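PDB 5GZT: chitinase from Paenibacillus sp. FPU-7, which probably catalyses the random endo-hydrolysis of N-acetyl-beta-D-glucosaminide (1->4)-beta-linkages in chitin and chitodextrins. Local coordinates for residues B[603-608]-B[636-641]; B[680-685]-B[743-748]; B[96-101]-B[118-123]; B[82-87]-B[103-108]; B[978-983]-B[1024-1029]. All coordinates share one frame; numbering follows the deposited sequence.

Contact 1: B[603-608]-B[636-641]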
# COMPACT_ATOMS: atom_id res chain seq x y z
N ALA B 603 -3.99 -13.86 -10.71
CA ALA B 603 -2.92 -13.84 -11.71
C ALA B 603 -2.52 -12.41 -12.19
O ALA B 603 -1.33 -12.11 -12.29
CB ALA B 603 -3.30 -14.72 -12.92
N SER B 604 -3.51 -11.56 -12.49
CA SER B 604 -3.25 -10.20 -12.94
C SER B 604 -2.60 -9.43 -11.79
O SER B 604 -1.65 -8.64 -12.06
CB SER B 604 -4.48 -9.48 -13.52
OG SER B 604 -5.41 -9.14 -12.53
N ALA B 605 -3.03 -9.64 -10.53
CA ALA B 605 -2.37 -9.06 -9.41
C ALA B 605 -0.89 -9.47 -9.34
O ALA B 605 -0.04 -8.59 -9.09
CB ALA B 605 -3.05 -9.29 -8.10
N ALA B 606 -0.56 -10.72 -9.66
CA ALA B 606 0.85 -11.14 -9.61
C ALA B 606 1.66 -10.51 -10.75
O ALA B 606 2.71 -10.04 -10.50
CB ALA B 606 1.01 -12.63 -9.66
N TYR B 607 1.12 -10.42 -11.96
CA TYR B 607 1.81 -9.74 -13.04
C TYR B 607 2.02 -8.25 -12.80
O TYR B 607 3.10 -7.73 -13.13
CB TYR B 607 1.13 -10.00 -14.39
CG TYR B 607 1.54 -11.33 -14.96
CD1 TYR B 607 2.81 -11.48 -15.55
CD2 TYR B 607 0.77 -12.48 -14.77
CE1 TYR B 607 3.21 -12.68 -16.05
CE2 TYR B 607 1.20 -13.70 -15.22
CZ TYR B 607 2.37 -13.81 -15.91
OH TYR B 607 2.78 -15.04 -16.38
N LYS B 608 1.09 -7.65 -12.08
CA LYS B 608 1.11 -6.27 -11.77
C LYS B 608 2.14 -5.96 -10.69
O LYS B 608 2.92 -5.01 -10.86
CB LYS B 608 -0.27 -5.86 -11.39
CG LYS B 608 -0.70 -4.46 -11.55
CD LYS B 608 -2.05 -4.54 -12.31
CE LYS B 608 -3.02 -3.69 -11.76
NZ LYS B 608 -4.14 -3.60 -12.74
N ASN B 636 -4.11 -10.52 -0.20
CA ASN B 636 -3.03 -11.41 0.21
C ASN B 636 -2.03 -11.68 -0.89
O ASN B 636 -0.79 -11.88 -0.62
CB ASN B 636 -3.58 -12.78 0.67
CG ASN B 636 -4.39 -12.69 1.93
OD1 ASN B 636 -4.36 -11.69 2.66
ND2 ASN B 636 -5.22 -13.72 2.14
N THR B 637 -2.53 -11.78 -2.12
CA THR B 637 -1.67 -12.04 -3.27
C THR B 637 -0.70 -10.89 -3.48
O THR B 637 0.56 -11.07 -3.77
CB THR B 637 -2.52 -12.22 -4.59
OG1 THR B 637 -3.43 -13.32 -4.48
CG2 THR B 637 -1.63 -12.43 -5.73
N ILE B 638 -1.27 -9.70 -3.38
CA ILE B 638 -0.48 -8.48 -3.53
C ILE B 638 0.67 -8.38 -2.51
O ILE B 638 1.86 -8.22 -2.91
CB ILE B 638 -1.38 -7.25 -3.56
CG1 ILE B 638 -2.19 -7.27 -4.86
CG2 ILE B 638 -0.59 -5.93 -3.60
CD1 ILE B 638 -3.34 -6.28 -4.95
N TYR B 639 0.35 -8.54 -1.23
CA TYR B 639 1.34 -8.64 -0.20
C TYR B 639 2.36 -9.75 -0.46
O TYR B 639 3.59 -9.47 -0.34
CB TYR B 639 0.69 -8.83 1.21
CG TYR B 639 1.73 -8.77 2.30
CD1 TYR B 639 2.19 -7.58 2.80
CD2 TYR B 639 2.26 -9.94 2.82
CE1 TYR B 639 3.18 -7.56 3.78
CE2 TYR B 639 3.22 -9.94 3.79
CZ TYR B 639 3.70 -8.75 4.25
OH TYR B 639 4.69 -8.78 5.20
N SER B 640 1.92 -10.96 -0.79
CA SER B 640 2.89 -12.06 -1.00
C SER B 640 3.90 -11.74 -2.08
O SER B 640 5.05 -12.16 -2.01
CB SER B 640 2.24 -13.39 -1.40
OG SER B 640 1.50 -13.82 -0.33
N ARG B 641 3.42 -11.10 -3.13
CA ARG B 641 4.26 -10.82 -4.29
C ARG B 641 5.25 -9.75 -4.02
O ARG B 641 6.42 -9.89 -4.38
CB ARG B 641 3.40 -10.43 -5.45
CG ARG B 641 2.76 -11.64 -6.04
CD ARG B 641 3.76 -12.19 -7.07
NE ARG B 641 3.42 -13.55 -7.43
CZ ARG B 641 4.12 -14.29 -8.26
NH1 ARG B 641 5.18 -13.79 -8.89
NH2 ARG B 641 3.73 -15.53 -8.48
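Ala-605 and Ala-606 turn their methyl groups onto Thr-637, Ile-638 and Arg-641, packing helix 602-614 against helix 633-642 on the outside of a TIM barrel. The two helices flank strand 619-623 in the chain, and their segments run roughly alongside, crossing at -30° with axes 9.0 Å apart. Two alanines let the segments come close, and no hydrogen bond passes between 603-608 and 636-641. The buried side is compact. Ala-605 CB meets Ile-638 CG1 at 3.9 Å, and Ile-638 continues inward to touch Phe-620 and Tyr-622 of the intervening strand. Next to it, Thr-637 sends CG2 to within 4.2 Å of Ala-605 CB, while its hydroxyl is bonded to Glu-633 O, within its own helix. Toward the partly exposed side the packing rests on a single long chain. Arg-641 bends at its second torsion (chi2 -88°), which lays CG, CD and the guanidinium along Ala-606. The far end is held by a salt bridge from NH1 to Glu-610, farther along helix 602-614, so the arginine joins the two helices by charge as well as by contact. Were a serine to replace Arg-641, Glu-610 would probably lose this charged mate and a gap would open beside Ala-606. The methyl group lies over one face of the guanidinium, displaced toward its rim, with Ala-606 CB 3.4 Å from Arg-641 NE.

Contact 2: B[680-685]-B[743-748]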
# COMPACT_ATOMS: atom_id res chain seq x y z
N GLN B 680 -2.32 -20.47 -3.81
CA GLN B 680 -1.23 -19.62 -4.30
C GLN B 680 -0.97 -20.07 -5.71
O GLN B 680 -0.80 -21.26 -5.93
CB GLN B 680 -0.03 -19.68 -3.36
CG GLN B 680 1.13 -18.89 -3.89
CD GLN B 680 2.17 -18.54 -2.84
OE1 GLN B 680 3.15 -19.29 -2.64
NE2 GLN B 680 2.01 -17.37 -2.22
N GLY B 681 -1.02 -19.14 -6.70
CA GLY B 681 -0.95 -19.53 -8.11
C GLY B 681 -2.34 -19.60 -8.69
O GLY B 681 -3.32 -19.81 -7.95
N THR B 682 -2.44 -19.49 -10.01
CA THR B 682 -3.69 -19.45 -10.72
C THR B 682 -3.64 -20.39 -11.87
O THR B 682 -2.88 -20.17 -12.79
CB THR B 682 -3.96 -18.00 -11.21
OG1 THR B 682 -3.68 -17.05 -10.11
CG2 THR B 682 -5.33 -17.86 -11.69
N LEU B 683 -4.52 -21.42 -11.89
CA LEU B 683 -4.56 -22.34 -12.99
C LEU B 683 -4.89 -21.60 -14.31
O LEU B 683 -5.68 -20.66 -14.34
CB LEU B 683 -5.60 -23.45 -12.82
CG LEU B 683 -5.54 -24.33 -11.55
CD1 LEU B 683 -6.75 -25.23 -11.51
CD2 LEU B 683 -4.24 -25.11 -11.62
N LYS B 684 -4.27 -22.09 -15.39
CA LYS B 684 -4.79 -21.87 -16.74
C LYS B 684 -6.28 -22.22 -16.73
O LYS B 684 -6.73 -23.20 -16.06
CB LYS B 684 -4.07 -22.75 -17.73
CG LYS B 684 -2.57 -22.41 -17.89
CD LYS B 684 -1.86 -23.37 -18.86
CE LYS B 684 -1.56 -24.69 -18.22
NZ LYS B 684 -1.15 -25.81 -19.13
N PRO B 685 -7.05 -21.51 -17.52
CA PRO B 685 -8.46 -21.83 -17.56
C PRO B 685 -8.74 -23.30 -17.89
O PRO B 685 -9.74 -23.86 -17.40
CB PRO B 685 -9.02 -20.86 -18.62
CG PRO B 685 -8.05 -19.72 -18.58
CD PRO B 685 -6.72 -20.24 -18.20
N VAL B 743 0.00 -23.30 -14.00
CA VAL B 743 -0.46 -21.96 -13.63
C VAL B 743 -0.01 -20.91 -14.67
O VAL B 743 0.86 -21.16 -15.48
CB VAL B 743 0.02 -21.52 -12.24
CG1 VAL B 743 -0.54 -22.51 -11.18
CG2 VAL B 743 1.55 -21.48 -12.14
N LEU B 744 -0.61 -19.75 -14.56
CA LEU B 744 -0.48 -18.63 -15.43
C LEU B 744 0.74 -17.81 -15.04
O LEU B 744 1.31 -17.18 -15.87
CB LEU B 744 -1.77 -17.73 -15.29
CG LEU B 744 -3.01 -18.32 -15.98
CD1 LEU B 744 -4.28 -17.48 -15.76
CD2 LEU B 744 -2.82 -18.51 -17.45
N GLU B 745 1.05 -17.76 -13.77
CA GLU B 745 2.17 -17.03 -13.29
C GLU B 745 3.44 -17.66 -13.83
O GLU B 745 3.51 -18.87 -14.06
CB GLU B 745 2.23 -17.07 -11.75
CG GLU B 745 1.13 -16.28 -11.04
CD GLU B 745 -0.22 -17.04 -10.90
OE1 GLU B 745 -0.34 -18.14 -11.45
OE2 GLU B 745 -1.15 -16.55 -10.24
N ALA B 746 4.45 -16.88 -13.99
CA ALA B 746 5.67 -17.27 -14.75
C ALA B 746 6.64 -18.17 -14.02
O ALA B 746 7.12 -19.13 -14.59
CB ALA B 746 6.42 -16.00 -15.22
N ASN B 747 7.03 -17.88 -12.80
CA ASN B 747 8.20 -18.71 -12.34
C ASN B 747 7.93 -19.42 -11.00
O ASN B 747 8.79 -19.52 -10.15
CB ASN B 747 9.49 -17.84 -12.21
CG ASN B 747 9.92 -17.22 -13.54
OD1 ASN B 747 10.38 -17.92 -14.48
ND2 ASN B 747 9.75 -15.91 -13.65
N MET B 748 6.73 -19.97 -10.86
CA MET B 748 6.41 -20.73 -9.65
C MET B 748 6.98 -22.14 -9.68
O MET B 748 7.39 -22.64 -10.71
CB MET B 748 4.95 -20.77 -9.50
CG MET B 748 4.39 -19.38 -9.43
SD MET B 748 2.65 -19.20 -8.95
CE MET B 748 2.71 -19.63 -7.17
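Thr-682 is gripped by Glu-745 where two loops of the immunoglobulin-like domain meet at a single bridge between Leu-683 and Val-743. The glutamate can be followed outward as an example of a carboxylate placed by its neighbours. Glu-745 CB rests 3.9 Å from Met-748 CG of its own loop, and Glu-745 CG lies 3.9 Å from Ala-606 CB on helix 602-614 of the adjoining barrel. A bend at chi2 (83°) then swings CD across the threonine nearly at a right angle. At the tip the oxygens divide the work: Glu-745 OE1 accepts Thr-682 N at 2.9 Å, on the syn side and 22° out of the carboxylate plane, and OE2 of the same carboxylate takes the proton of Thr-682 OG1 at 2.6 Å through its syn lone pair. The backbone answers in the other direction, with Leu-744 N donating to Thr-682 O at 2.9 Å. Beside this polar knot Met-748 SD packs 3.7 Å from Gly-681 CA, where a side chain would be too tight. Thr-682 OG1 also bonds Thr-602 OG1 of the barrel. Two donors converging on a buried carboxylate, with Arg-641 packed nearby, would be expected to stabilise its ionised form at this domain junction.

Contact 3: B[96-101]-B[118-123]; sequences LTVAAS and LTLNIK
Leu-96 O is gripped from two directions: Thr-119 N donates to it at 2.9 Å, and a water gives it a second proton from an oxygen 2.9 Å from Leu-96 O. That water also bonds two hydroxyls, lying 3.0 Å from Thr-97 OG1 and 2.7 Å from Thr-119 OG1, and so bridges threonines that stand side by side on one face of the sheet. The backbone ladder continues with Val-98 N donating to Thr-119 O in a nearly straight bond (170°), then with a more bent one from Asn-121 N to Val-98 O as the strands give way to the turn. Such in-register stacking is a worked case of the parallel beta-helix, in which residues of successive coils stack in register, often like upon like. On the inner face Leu-96 and Leu-118 point the same way, CG of Leu-96 3.6 Å from CD1 of Leu-118, and Val-98 CG2 lies alongside Leu-120 CD2. At the turn, Ile-122 crosses Val-98 at about a right angle. Its CG1, anti to the backbone N (chi1 -169°), carries CD1 to 3.5 Å from Ala-100 O, while Ile-122 CG2 meets Val-98 CG1 at 3.6 Å. A serine at Ile-122 is likely to leave Val-98 CG1 without its apolar neighbour and open a gap beside the Ala-100 carbonyl. Strand 92-98 is flanked by strand 72-78 on one side and strand 114-120 on the other, and the latter pairs onward with strand 131-137.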
# COMPACT_ATOMS: atom_id res chain seq x y z
N LEU B 96 18.22 46.69 -26.22
CA LEU B 96 19.06 47.59 -26.98
C LEU B 96 19.35 46.84 -28.24
O LEU B 96 19.79 45.68 -28.17
CB LEU B 96 20.36 47.87 -26.20
CG LEU B 96 21.53 48.63 -26.80
CD1 LEU B 96 21.21 49.88 -27.55
CD2 LEU B 96 22.50 49.00 -25.65
N THR B 97 19.21 47.51 -29.38
CA THR B 97 19.36 46.86 -30.66
C THR B 97 20.27 47.66 -31.51
O THR B 97 20.08 48.87 -31.64
CB THR B 97 17.95 46.70 -31.35
OG1 THR B 97 17.13 45.80 -30.56
CG2 THR B 97 18.12 46.16 -32.78
N VAL B 98 21.28 47.00 -32.10
CA VAL B 98 22.20 47.66 -32.96
C VAL B 98 21.90 47.12 -34.37
O VAL B 98 22.06 45.94 -34.66
CB VAL B 98 23.65 47.38 -32.53
CG1 VAL B 98 24.56 48.20 -33.38
CG2 VAL B 98 23.85 47.69 -31.02
N ALA B 99 21.48 48.02 -35.25
CA ALA B 99 21.00 47.66 -36.58
C ALA B 99 22.11 47.38 -37.53
O ALA B 99 23.24 47.88 -37.35
CB ALA B 99 20.13 48.81 -37.15
N ALA B 100 21.76 46.68 -38.61
CA ALA B 100 22.67 46.25 -39.66
C ALA B 100 23.30 47.43 -40.34
O ALA B 100 24.42 47.30 -40.94
CB ALA B 100 21.90 45.38 -40.71
N SER B 101 22.60 48.54 -40.35
CA SER B 101 23.19 49.76 -40.90
C SER B 101 24.34 50.41 -40.08
O SER B 101 25.06 51.27 -40.62
CB SER B 101 22.11 50.79 -41.11
OG SER B 101 21.41 50.50 -42.31
N LEU B 118 20.46 42.56 -25.37
CA LEU B 118 21.20 43.28 -26.38
C LEU B 118 21.18 42.43 -27.69
O LEU B 118 21.66 41.30 -27.69
CB LEU B 118 22.66 43.54 -25.93
CG LEU B 118 23.57 44.13 -26.96
CD1 LEU B 118 23.29 45.57 -27.37
CD2 LEU B 118 25.03 43.99 -26.59
N THR B 119 20.68 43.02 -28.77
CA THR B 119 20.55 42.34 -30.07
C THR B 119 21.50 42.99 -31.07
O THR B 119 21.42 44.17 -31.35
CB THR B 119 19.10 42.31 -30.55
OG1 THR B 119 18.31 41.72 -29.53
CG2 THR B 119 18.91 41.54 -31.86
N LEU B 120 22.40 42.19 -31.62
CA LEU B 120 23.41 42.66 -32.53
C LEU B 120 23.22 42.15 -33.99
O LEU B 120 23.23 40.93 -34.22
CB LEU B 120 24.76 42.20 -32.02
CG LEU B 120 25.10 42.58 -30.55
CD1 LEU B 120 26.45 42.00 -30.19
CD2 LEU B 120 25.09 44.08 -30.47
N ASN B 121 23.14 43.13 -34.91
CA ASN B 121 22.90 42.89 -36.34
C ASN B 121 23.99 43.47 -37.16
O ASN B 121 23.89 43.42 -38.39
CB ASN B 121 21.53 43.49 -36.71
CG ASN B 121 20.38 42.73 -36.11
OD1 ASN B 121 19.45 43.31 -35.47
ND2 ASN B 121 20.33 41.48 -36.41
N ILE B 122 25.06 43.90 -36.51
CA ILE B 122 26.28 44.40 -37.14
C ILE B 122 27.45 44.13 -36.14
O ILE B 122 27.23 44.01 -34.95
CB ILE B 122 26.17 45.94 -37.45
CG1 ILE B 122 27.28 46.53 -38.35
CG2 ILE B 122 26.25 46.71 -36.13
CD1 ILE B 122 27.46 45.93 -39.73
N LYS B 123 28.66 43.94 -36.63
CA LYS B 123 29.83 43.71 -35.74
C LYS B 123 30.00 44.97 -34.87
O LYS B 123 30.13 46.09 -35.40
CB LYS B 123 31.10 43.43 -36.55
CG LYS B 123 32.29 43.15 -35.63
CD LYS B 123 33.52 42.84 -36.44
CE LYS B 123 34.67 42.46 -35.56
NZ LYS B 123 35.79 41.87 -36.36
O HOH W 1 17.43 43.94 -28.26

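Contact 4: B[82-87]-B[103-108]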
# COMPACT_ATOMS: atom_id res chain seq x y z
N ALA B 82 26.56 56.47 -39.58
CA ALA B 82 27.75 57.32 -39.37
C ALA B 82 28.62 56.86 -38.16
O ALA B 82 28.92 57.66 -37.25
CB ALA B 82 27.31 58.79 -39.23
N ASN B 83 29.08 55.60 -38.20
CA ASN B 83 29.95 55.02 -37.14
C ASN B 83 29.52 55.45 -35.70
O ASN B 83 30.26 56.12 -34.97
CB ASN B 83 31.42 55.34 -37.42
CG ASN B 83 31.79 55.10 -38.89
OD1 ASN B 83 31.61 53.98 -39.44
ND2 ASN B 83 32.26 56.16 -39.55
N PRO B 84 28.29 55.09 -35.33
CA PRO B 84 27.70 55.62 -34.14
C PRO B 84 28.38 55.05 -32.87
O PRO B 84 28.82 53.92 -32.90
CB PRO B 84 26.23 55.18 -34.26
CG PRO B 84 26.24 53.94 -35.09
CD PRO B 84 27.45 54.04 -35.96
N GLN B 85 28.49 55.87 -31.83
CA GLN B 85 28.76 55.44 -30.49
C GLN B 85 27.62 55.87 -29.60
O GLN B 85 27.25 57.04 -29.60
CB GLN B 85 30.03 56.08 -29.95
CG GLN B 85 30.38 55.61 -28.53
CD GLN B 85 31.83 55.89 -28.20
OE1 GLN B 85 32.73 55.68 -29.03
NE2 GLN B 85 32.08 56.39 -27.00
N LEU B 86 27.10 54.90 -28.81
CA LEU B 86 26.11 55.11 -27.75
C LEU B 86 26.83 54.91 -26.43
O LEU B 86 27.44 53.83 -26.16
CB LEU B 86 24.93 54.13 -27.88
CG LEU B 86 23.91 54.21 -26.78
CD1 LEU B 86 23.23 55.56 -26.86
CD2 LEU B 86 22.87 53.14 -26.77
N ASN B 87 26.83 55.98 -25.62
CA ASN B 87 27.29 55.91 -24.21
C ASN B 87 26.10 55.73 -23.33
O ASN B 87 25.17 56.54 -23.37
CB ASN B 87 28.05 57.19 -23.78
CG ASN B 87 29.52 57.12 -24.13
OD1 ASN B 87 30.42 56.75 -23.30
ND2 ASN B 87 29.78 57.38 -25.36
N LYS B 103 27.39 50.67 -39.02
CA LYS B 103 28.73 50.18 -39.30
C LYS B 103 29.72 50.66 -38.22
O LYS B 103 29.70 51.83 -37.85
CB LYS B 103 29.19 50.69 -40.67
CG LYS B 103 30.56 50.19 -41.10
CD LYS B 103 30.54 48.73 -41.55
CE LYS B 103 31.96 48.18 -41.76
NZ LYS B 103 32.72 48.84 -42.86
N ASP B 104 30.55 49.74 -37.71
CA ASP B 104 31.56 50.06 -36.66
C ASP B 104 30.93 50.61 -35.41
O ASP B 104 31.55 51.37 -34.68
CB ASP B 104 32.56 51.10 -37.17
CG ASP B 104 33.42 50.60 -38.32
OD1 ASP B 104 33.72 49.40 -38.34
OD2 ASP B 104 33.84 51.44 -39.17
N ALA B 105 29.68 50.26 -35.16
CA ALA B 105 29.00 50.70 -33.93
C ALA B 105 29.87 50.44 -32.64
O ALA B 105 30.58 49.44 -32.58
CB ALA B 105 27.64 50.01 -33.78
N VAL B 106 29.84 51.37 -31.68
CA VAL B 106 30.46 51.11 -30.36
C VAL B 106 29.44 51.42 -29.33
O VAL B 106 28.80 52.49 -29.41
CB VAL B 106 31.67 52.07 -30.10
CG1 VAL B 106 32.25 51.88 -28.68
CG2 VAL B 106 32.74 51.86 -31.18
N ILE B 107 29.33 50.53 -28.34
CA ILE B 107 28.38 50.68 -27.29
C ILE B 107 29.23 50.68 -26.00
O ILE B 107 29.93 49.68 -25.74
CB ILE B 107 27.40 49.52 -27.19
CG1 ILE B 107 26.66 49.26 -28.52
CG2 ILE B 107 26.41 49.82 -26.10
CD1 ILE B 107 25.61 50.31 -28.91
N VAL B 108 29.15 51.75 -25.21
CA VAL B 108 29.97 51.88 -23.96
C VAL B 108 29.01 51.80 -22.80
O VAL B 108 28.14 52.73 -22.64
CB VAL B 108 30.73 53.20 -23.88
CG1 VAL B 108 31.71 53.17 -22.67
CG2 VAL B 108 31.39 53.55 -25.22
O HOH W 2 31.78 54.42 -33.80
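Leu-86 is joined to the neighbouring coil through both its backbone N, which donates to Val-106 O at 3.0 Å, and its carbonyl, which accepts Val-108 N at 2.9 Å. Two residues earlier, Pro-84 O takes Val-106 N at 3.0 Å. Val-106 O receives a further, weaker contact from Gln-85 CA at 3.1 Å, so two hydrogens of different strength converge on this oxygen. Side chains fill in around the ladder. The inner face carries Leu-86 and Ile-107, with CB of Leu-86 4.0 Å from CD1 of Ile-107; the other face carries Gln-85, extended with CG anti to the backbone N (chi1 -178°), which leads it alongside Val-106 and brings its CG to 4.0 Å from Val-108 CG2. Before the strands, Asn-83 and Asp-104 hold matching positions, both with positive phi, and their side chains lie side by side. There Asn-83 CA points its hydrogen almost straight at Lys-103 O, 3.3 Å away, carrying the register into the turn. The next shell fixes these groups: Ile-107 packs on Leu-96 and Val-98, Leu-86 on Val-67, Leu-69 and Val-76, and Pro-84 on Val-78. Strands 67-70 and 125-127 continue the hydrogen bonding on the two outer sides. Equivalent rows of this kind are how a parallel beta-helix is built, and here the chemistry suggests that the register is set mainly by main-chain bonds, while the aliphatic residues inside supply the apolar filling between its two sheets.

Contact 5: B[978-983]-B[1024-1029]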
# COMPACT_ATOMS: atom_id res chain seq x y z
N SER B 978 -6.63 -12.38 28.65
CA SER B 978 -7.62 -11.39 29.08
C SER B 978 -8.60 -11.02 28.00
O SER B 978 -9.60 -10.39 28.30
CB SER B 978 -6.92 -10.13 29.58
OG SER B 978 -6.09 -9.59 28.55
N LYS B 979 -8.33 -11.39 26.75
CA LYS B 979 -9.14 -11.04 25.63
C LYS B 979 -9.97 -12.25 25.21
O LYS B 979 -9.52 -13.37 25.30
CB LYS B 979 -8.23 -10.57 24.52
CG LYS B 979 -8.98 -9.81 23.45
CD LYS B 979 -8.07 -9.00 22.53
CE LYS B 979 -7.46 -7.82 23.28
NZ LYS B 979 -6.93 -6.74 22.40
N THR B 980 -11.20 -12.04 24.80
CA THR B 980 -12.08 -13.16 24.51
C THR B 980 -11.83 -13.64 23.05
O THR B 980 -11.32 -12.88 22.18
CB THR B 980 -13.55 -12.80 24.67
OG1 THR B 980 -13.93 -11.88 23.63
CG2 THR B 980 -13.81 -12.22 26.07
N ALA B 981 -12.27 -14.87 22.78
CA ALA B 981 -12.08 -15.54 21.46
C ALA B 981 -12.62 -16.97 21.51
O ALA B 981 -13.12 -17.43 22.56
CB ALA B 981 -10.61 -15.48 21.02
N HIS B 982 -12.61 -17.64 20.33
CA HIS B 982 -13.23 -18.96 20.25
C HIS B 982 -12.17 -20.00 20.66
O HIS B 982 -11.00 -19.98 20.12
CB HIS B 982 -13.64 -19.23 18.85
CG HIS B 982 -14.67 -18.28 18.32
ND1 HIS B 982 -15.94 -18.20 18.85
CD2 HIS B 982 -14.64 -17.45 17.25
CE1 HIS B 982 -16.64 -17.30 18.18
NE2 HIS B 982 -15.89 -16.86 17.18
N GLN B 983 -12.53 -20.80 21.65
CA GLN B 983 -11.62 -21.86 22.19
C GLN B 983 -11.56 -23.13 21.33
O GLN B 983 -10.59 -23.87 21.45
CB GLN B 983 -11.98 -22.24 23.63
CG GLN B 983 -13.30 -22.99 23.85
CD GLN B 983 -13.16 -24.43 24.36
OE1 GLN B 983 -12.06 -25.09 24.28
NE2 GLN B 983 -14.29 -24.96 24.84
N ARG B 1024 -15.04 -22.85 27.83
CA ARG B 1024 -14.13 -21.89 28.51
C ARG B 1024 -14.78 -20.53 28.39
O ARG B 1024 -15.79 -20.38 27.73
CB ARG B 1024 -12.74 -21.90 27.91
CG ARG B 1024 -12.00 -23.22 28.19
CD ARG B 1024 -10.59 -23.20 27.60
NE ARG B 1024 -9.95 -24.48 27.86
CZ ARG B 1024 -9.47 -24.88 29.05
NH1 ARG B 1024 -9.42 -24.07 30.10
NH2 ARG B 1024 -8.99 -26.11 29.17
N GLY B 1025 -14.27 -19.55 29.11
CA GLY B 1025 -15.00 -18.28 29.22
C GLY B 1025 -14.25 -17.20 29.97
O GLY B 1025 -13.14 -17.44 30.43
N TRP B 1026 -14.80 -15.97 30.00
CA TRP B 1026 -14.20 -14.84 30.71
C TRP B 1026 -15.30 -14.04 31.41
O TRP B 1026 -16.44 -14.01 30.94
CB TRP B 1026 -13.42 -13.89 29.77
CG TRP B 1026 -12.24 -14.44 29.12
CD1 TRP B 1026 -10.92 -14.31 29.49
CD2 TRP B 1026 -12.26 -15.25 27.95
NE1 TRP B 1026 -10.12 -15.01 28.60
CE2 TRP B 1026 -10.92 -15.60 27.66
CE3 TRP B 1026 -13.30 -15.74 27.16
CZ2 TRP B 1026 -10.59 -16.42 26.59
CZ3 TRP B 1026 -12.97 -16.56 26.08
CH2 TRP B 1026 -11.62 -16.87 25.80
N VAL B 1027 -14.94 -13.36 32.51
CA VAL B 1027 -15.85 -12.42 33.23
C VAL B 1027 -15.35 -11.00 32.98
O VAL B 1027 -14.24 -10.80 32.41
CB VAL B 1027 -15.95 -12.74 34.75
CG1 VAL B 1027 -16.79 -14.00 34.99
CG2 VAL B 1027 -14.59 -12.88 35.43
N ASN B 1028 -16.15 -9.98 33.38
CA ASN B 1028 -15.84 -8.56 33.12
C ASN B 1028 -15.53 -8.34 31.66
O ASN B 1028 -14.44 -7.87 31.29
CB ASN B 1028 -14.66 -8.07 33.95
CG ASN B 1028 -14.97 -8.08 35.46
OD1 ASN B 1028 -16.09 -7.81 35.89
ND2 ASN B 1028 -13.95 -8.40 36.26
N VAL B 1029 -16.48 -8.74 30.83
CA VAL B 1029 -16.32 -8.60 29.40
C VAL B 1029 -17.29 -7.49 28.93
O VAL B 1029 -18.52 -7.62 29.10
CB VAL B 1029 -16.60 -9.92 28.65
CG1 VAL B 1029 -16.48 -9.69 27.14
CG2 VAL B 1029 -15.64 -11.01 29.12
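With CG anti to the carbonyl carbon (chi1 -65°) and the ring turned at chi2 -99°, Trp-1026 brings its indole against the loop of Thr-980, which holds CG2 anti to its own carbonyl carbon (chi1 69°), near the ring, and leaves OG1 to bond Gly-1035 O and Gln-1038 N. The approach is a clear CH-pi contact: Thr-980 CA sits 3.8 Å from the centroid of the six-membered ring of Trp-1026, almost directly above it. The methyl adds to this cover, with Thr-980 CG2 3.7 Å from Trp-1026 CE3, and the same methyl meets Val-1029 CG2 tip to tip at 3.8 Å. Two backbone oxygens also approach the indole: Ala-981 O lies at its edge, 3.6 Å from Trp-1026 CH2, while Lys-979 O comes to 3.5 Å from Trp-1026 CZ2. The polar corner of the ring is met by Glu-977 O, which accepts from NE1. This packing lies in the second family 18 domain, where strand 1024-1026 is an edge of the small antiparallel sheet inserted between barrel strands 1015-1020 and 1110-1114, as in other chitinases with an alpha+beta insertion; the loop 978-983 follows barrel strand 964-967. At the far end Gln-983 crosses Arg-1024 at about a right angle, with amide and guanidinium planes nearly perpendicular. Asp-971 takes part on both sides, its carboxylate in a salt bridge with Arg-1024 NE and its backbone N donating to Gln-983 OE1, which lies 4.1 Å from Arg-1024 CD.

Contacts 1 and 5 are the buried ones, contacts 2 to 4 partly buried. Contacts 1 and 2 meet where the first barrel adjoins the immunoglobulin-like domain, and Tyr-607 OH, 2.6 Å from Leu-744 O, probably bonds one to the other. Contacts 3 and 4 share the beta-helix: their segments alternate along the chain, and Val-98 CG1 and Ala-105 CB touch across it at 3.6 Å. Contact 5 lies in the second family 18 domain, its centre about 93 Å from that of contact 3. Main-chain ladders dominate in the beta-helix, a carboxylate grip in contact 2, whereas contacts 1 and 5 lack hydrogen bonds between their segments and rely on packing there, their arginines paired with acids outside.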